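Local coordinates for uncharacterized protein (Staphylococcus aureus subsp. aureus Mu50, PDB 4EBG), which is of unknown function, a probably secreted protein of the DUF4467 family with a cystatin-like fold, at residues T26-T29 with D30-E34; R76-P80 with I81-K85. All blocks are in the same frame, centred on the assembly; numbering follows the deposited sequence.

Contact 1: T26-T29 with D30-E34; sequences TIKT and DIKQE. With PO4 (phosphate ion), chain D.
Asp30 OD1 is gripped from two quarters: Lys28 NZ reaches it in a salt bridge of 2.8 Å, and water 1 donates a hydrogen bond to it while accepting one from Thr29 N. The ammonium group comes from above the carboxylate plane, 38° out of it. Lys28 gets there because its chain runs extended from chi1 (-176°) to chi3 and turns only at chi4 (68°), which swings NZ in over the acid. Along the way Lys28 CG lies 3.8 Å from Ile31 CD1, so the aliphatic part of Lys28 packs against the CD1 end of the buried Ile31.

From the other end of the network, Lys32 folds back through bends at chi3 and chi4. Lys32 NZ donates to Asp30 O (2.9 Å), in the carbonyl plane, and makes a longer salt bridge of 3.4 Å with Asp30 OD2. The two ammonium groups, 4.3 Å from Lys28 NZ to Lys32 NZ, converge on O3 of a phosphate ion, probably from the crystallisation liquor; aspartate and phosphate together probably offset their charges. The arrangement is a surface salt-bridge network of Lys28, Asp30 and Lys32, whose two ammonium groups hold a phosphate, in the loop between helix 3-23 and strand 37-41 of the cystatin-like fold.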
loop_
_atom_site.group_PDB
_atom_site.type_symbol
_atom_site.label_atom_id
_atom_site.label_comp_id
_atom_site.label_asym_id
_atom_site.label_seq_id
_atom_site.Cartn_x
_atom_site.Cartn_y
_atom_site.Cartn_z
ATOM N N THR B 26 8.221 4.751 -1.995
ATOM C CA THR B 26 9.459 4.013 -1.742
ATOM C C THR B 26 9.273 2.498 -1.728
ATOM O O THR B 26 10.259 1.751 -1.657
ATOM C CB THR B 26 10.102 4.428 -0.435
ATOM O OG1 THR B 26 9.217 4.118 0.631
ATOM C CG2 THR B 26 10.451 5.908 -0.411
ATOM N N ILE B 27 8.049 2.040 -1.806
ATOM C CA ILE B 27 7.754 0.607 -1.862
ATOM C C ILE B 27 8.176 -0.004 -3.194
ATOM O O ILE B 27 7.876 0.511 -4.250
ATOM C CB ILE B 27 6.245 0.324 -1.532
ATOM C CG1 ILE B 27 5.985 0.657 -0.062
ATOM C CG2 ILE B 27 5.840 -1.116 -1.821
ATOM C CD1 ILE B 27 4.539 0.572 0.372
ATOM N N LYS B 28 8.911 -1.107 -3.083
ATOM C CA LYS B 28 9.407 -1.851 -4.227
ATOM C C LYS B 28 8.323 -2.685 -4.859
ATOM O O LYS B 28 7.626 -3.430 -4.178
ATOM C CB LYS B 28 10.625 -2.704 -3.811
ATOM C CG LYS B 28 11.338 -3.470 -4.882
ATOM C CD LYS B 28 12.639 -4.091 -4.375
ATOM C CE LYS B 28 13.270 -5.028 -5.426
ATOM N NZ LYS B 28 13.745 -4.183 -6.575
ATOM N N THR B 29 8.227 -2.635 -6.202
ATOM C CA THR B 29 7.137 -3.285 -6.952
ATOM C C THR B 29 7.504 -4.427 -7.902
ATOM O O THR B 29 6.658 -4.927 -8.637
ATOM C CB THR B 29 6.321 -2.227 -7.693
ATOM O OG1 THR B 29 7.166 -1.631 -8.667
ATOM C CG2 THR B 29 5.812 -1.140 -6.723
ATOM N N ASP B 30 8.755 -4.856 -7.825
ATOM C CA ASP B 30 9.326 -5.925 -8.647
ATOM C C ASP B 30 10.024 -6.927 -7.752
ATOM O O ASP B 30 11.228 -7.212 -7.882
ATOM C CB ASP B 30 10.244 -5.386 -9.768
ATOM C CG ASP B 30 11.415 -4.590 -9.277
ATOM O OD1 ASP B 30 11.430 -4.025 -8.147
ATOM O OD2 ASP B 30 12.380 -4.492 -10.094
ATOM N N ILE B 31 9.247 -7.487 -6.832
ATOM C CA ILE B 31 9.745 -8.432 -5.858
ATOM C C ILE B 31 9.943 -9.771 -6.578
ATOM O O ILE B 31 9.018 -10.253 -7.242
ATOM C CB ILE B 31 8.783 -8.609 -4.666
ATOM C CG1 ILE B 31 8.470 -7.262 -3.970
ATOM C CG2 ILE B 31 9.305 -9.651 -3.691
ATOM C CD1 ILE B 31 9.676 -6.554 -3.388
ATOM N N LYS B 32 11.118 -10.356 -6.375
ATOM C CA LYS B 32 11.461 -11.629 -7.026
ATOM C C LYS B 32 11.842 -12.679 -5.982
ATOM O O LYS B 32 12.607 -12.415 -5.096
ATOM C CB LYS B 32 12.624 -11.410 -7.979
ATOM C CG LYS B 32 12.326 -10.438 -9.128
ATOM C CD LYS B 32 13.548 -10.002 -9.891
ATOM C CE LYS B 32 14.373 -8.893 -9.225
ATOM N NZ LYS B 32 13.735 -7.515 -9.278
ATOM N N GLN B 33 11.329 -13.886 -6.188
ATOM C CA GLN B 33 11.613 -15.001 -5.290
ATOM C C GLN B 33 13.124 -15.235 -5.127
ATOM O O GLN B 33 13.596 -15.543 -4.044
ATOM C CB GLN B 33 10.895 -16.251 -5.778
ATOM C CG GLN B 33 11.134 -17.478 -4.920
ATOM C CD GLN B 33 10.336 -18.677 -5.427
ATOM O OE1 GLN B 33 9.412 -18.514 -6.182
ATOM N NE2 GLN B 33 10.684 -19.885 -4.956
ATOM N N GLU B 34 13.885 -15.138 -6.214
ATOM C CA GLU B 34 15.312 -15.455 -6.182
ATOM C C GLU B 34 16.150 -14.400 -5.440
ATOM O O GLU B 34 17.282 -14.638 -5.149
ATOM C CB GLU B 34 15.881 -15.646 -7.580
ATOM C CG GLU B 34 15.955 -14.361 -8.414
ATOM C CD GLU B 34 14.751 -14.131 -9.329
ATOM O OE1 GLU B 34 13.635 -14.683 -9.021
ATOM O OE2 GLU B 34 14.932 -13.392 -10.363
HETATM P P PO4 D . 16.779 -5.406 -8.413
HETATM O O1 PO4 D . 17.587 -5.214 -7.127
HETATM O O2 PO4 D . 17.602 -6.341 -9.208
HETATM O O3 PO4 D . 15.421 -5.949 -8.000
HETATM O O4 PO4 D . 16.688 -3.996 -9.058
HETATM O O HOH W 1 10.423 -1.280 -7.758
#

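Contact 2: R76-P80 with I81-K85; sequences REIDP and IKYMK
Asp79 caps the N terminus of helix 80-86, its OD1 reaching forward over the first turn to Ile81 N and Lys82 N. This is an N-cap in a cystatin-like fold, where the short helix follows strand 71-74. The two bonds differ in quality. Lys82 N points almost straight at Asp79 OD1 (3.2 Å, N-H...O angle 174°), although it meets the oxygen from well above the carboxylate plane, whereas the bond from Ile81 N is weak, bent to 122°. With CG anti to the backbone N (chi1 175°), the Asp79 carboxylate is carried to the base of the Lys82 side chain, with Asp79 CG 3.6 Å from Lys82 CB. The helix dipole would probably favour a negative charge here.

The packed side faces the sheet. Ile78 CG2 approaches Tyr83 CD2 obliquely at 3.8 Å, and the same ring stacks with His87 and meets Tyr41 of strand 37-41 edge-to-face. Pro80 and the selenomethionine Met84 both lie against Tyr62 and Val48, on strands 60-68 and 46-52.

Toward solvent the contact is looser. Lys82 and Asp79 cross at about a right angle near their CB atoms, but the lysine then extends away, and its NZ forms a salt bridge with Asp86 rather than with the cap. At the start of the loop, Arg76 NH1 turns to the second subunit, where it donates to the carbonyl oxygen of Lys22 of that subunit.

Regular helical bonding takes over at once, with Tyr83 N donating to Asp79 O and Met84 N to Pro80 O. The Met84 side chain also packs against this last carbonyl, with Met84 CG 3.3 Å and Met84 CE 3.6 Å from Pro80 O.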
loop_
_atom_site.group_PDB
_atom_site.type_symbol
_atom_site.label_atom_id
_atom_site.label_comp_id
_atom_site.label_asym_id
_atom_site.label_seq_id
_atom_site.Cartn_x
_atom_site.Cartn_y
_atom_site.Cartn_z
ATOM N N ARG B 76 -1.828 -10.693 8.486
ATOM C CA ARG B 76 -1.010 -9.897 9.373
ATOM C C ARG B 76 -1.258 -10.221 10.853
ATOM O O ARG B 76 -0.514 -9.724 11.667
ATOM C CB ARG B 76 -1.192 -8.396 9.091
ATOM C CG ARG B 76 -0.675 -7.937 7.696
ATOM C CD ARG B 76 0.737 -8.334 7.393
ATOM N NE ARG B 76 1.686 -7.876 8.402
ATOM C CZ ARG B 76 2.185 -6.653 8.524
ATOM N NH1 ARG B 76 1.890 -5.697 7.668
ATOM N NH2 ARG B 76 3.033 -6.381 9.502
ATOM N N GLU B 77 -2.241 -11.078 11.153
ATOM C CA GLU B 77 -2.401 -11.607 12.504
ATOM C C GLU B 77 -1.372 -12.658 12.837
ATOM O O GLU B 77 -1.181 -12.989 13.997
ATOM C CB GLU B 77 -3.817 -12.218 12.721
ATOM C CG GLU B 77 -5.003 -11.274 12.510
ATOM C CD GLU B 77 -5.494 -10.641 13.796
ATOM O OE1 GLU B 77 -4.657 -10.035 14.503
ATOM O OE2 GLU B 77 -6.714 -10.739 14.097
ATOM N N ILE B 78 -0.718 -13.234 11.843
ATOM C CA ILE B 78 0.352 -14.177 12.085
ATOM C C ILE B 78 1.670 -13.420 12.180
ATOM O O ILE B 78 2.061 -12.703 11.251
ATOM C CB ILE B 78 0.444 -15.208 10.973
ATOM C CG1 ILE B 78 -0.845 -16.004 10.846
ATOM C CG2 ILE B 78 1.666 -16.074 11.166
ATOM C CD1 ILE B 78 -0.906 -16.923 9.635
ATOM N N ASP B 79 2.381 -13.596 13.269
ATOM C CA ASP B 79 3.721 -12.996 13.430
ATOM C C ASP B 79 4.726 -13.888 12.664
ATOM O O ASP B 79 4.934 -15.028 13.030
ATOM C CB ASP B 79 4.094 -12.995 14.913
ATOM C CG ASP B 79 5.499 -12.509 15.157
ATOM O OD1 ASP B 79 6.367 -12.535 14.231
ATOM O OD2 ASP B 79 5.779 -12.154 16.307
ATOM N N PRO B 80 5.236 -13.438 11.520
ATOM C CA PRO B 80 5.997 -14.367 10.674
ATOM C C PRO B 80 7.323 -14.814 11.293
ATOM O O PRO B 80 7.762 -15.946 11.009
ATOM C CB PRO B 80 6.204 -13.590 9.378
ATOM C CG PRO B 80 6.070 -12.247 9.750
ATOM C CD PRO B 80 5.108 -12.113 10.909
ATOM N N ILE B 81 7.955 -13.943 12.076
ATOM C CA ILE B 81 9.239 -14.253 12.713
ATOM C C ILE B 81 9.015 -15.377 13.713
ATOM O O ILE B 81 9.774 -16.363 13.781
ATOM C CB ILE B 81 9.805 -12.999 13.411
ATOM C CG1 ILE B 81 10.029 -11.880 12.391
ATOM C CG2 ILE B 81 11.076 -13.332 14.126
ATOM C CD1 ILE B 81 10.624 -12.313 11.094
ATOM N N LYS B 82 7.997 -15.214 14.558
ATOM C CA LYS B 82 7.673 -16.216 15.512
ATOM C C LYS B 82 7.294 -17.518 14.800
ATOM O O LYS B 82 7.639 -18.619 15.239
ATOM C CB LYS B 82 6.533 -15.752 16.401
ATOM C CG LYS B 82 6.105 -16.763 17.418
ATOM C CD LYS B 82 4.921 -16.301 18.256
ATOM C CE LYS B 82 4.524 -17.364 19.292
ATOM N NZ LYS B 82 5.690 -17.968 20.064
ATOM N N TYR B 83 6.558 -17.401 13.704
ATOM C CA TYR B 83 6.087 -18.590 13.027
ATOM C C TYR B 83 7.283 -19.409 12.566
ATOM O O TYR B 83 7.304 -20.644 12.658
ATOM C CB TYR B 83 5.167 -18.234 11.842
ATOM C CG TYR B 83 4.301 -19.380 11.448
ATOM C CD1 TYR B 83 4.758 -20.384 10.589
ATOM C CD2 TYR B 83 3.036 -19.498 11.976
ATOM C CE1 TYR B 83 3.971 -21.476 10.275
ATOM C CE2 TYR B 83 2.215 -20.603 11.627
ATOM C CZ TYR B 83 2.696 -21.600 10.808
ATOM O OH TYR B 83 1.962 -22.702 10.485
HETATM N N MSE B 84 8.267 -18.742 11.973
HETATM C CA MSE B 84 9.448 -19.481 11.461
HETATM C C MSE B 84 10.242 -20.132 12.579
HETATM O O MSE B 84 10.794 -21.195 12.437
HETATM C CB MSE B 84 10.347 -18.550 10.662
HETATM C CG MSE B 84 9.722 -18.005 9.389
HETATM SE SE MSE B 84 10.930 -16.901 8.356
HETATM C CE MSE B 84 10.945 -15.441 9.457
ATOM N N LYS B 85 10.304 -19.458 13.700
ATOM C CA LYS B 85 11.005 -19.963 14.892
ATOM C C LYS B 85 10.405 -21.248 15.416
ATOM O O LYS B 85 11.075 -22.153 15.886
ATOM C CB LYS B 85 11.000 -18.845 15.984
ATOM C CG LYS B 85 11.569 -19.318 17.297
ATOM C CD LYS B 85 11.673 -18.177 18.282
ATOM C CE LYS B 85 10.377 -17.569 18.691
ATOM N NZ LYS B 85 9.545 -18.454 19.547
#

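From the N terminus, helix 3-23 leads into contact 1, which closes a turn in the loop before strand 37-41. Its backbone is tied to the helix through Asn14 and Asn17 and to the segment following strand 46-52 through Leu53 and Lys55. The chain then builds the strands from 37-41 to 71-74 before contact 2 closes the turn into helix 80-86, whose side chains lie against strands 37-41, 46-52 and 60-68. The final strand, 91-94, pairs with 37-41. The two contacts stand in series, neither nested nor crossed, on opposite sides of the chain's centre; the centres of contact 1 and contact 2 are about 21 Å apart.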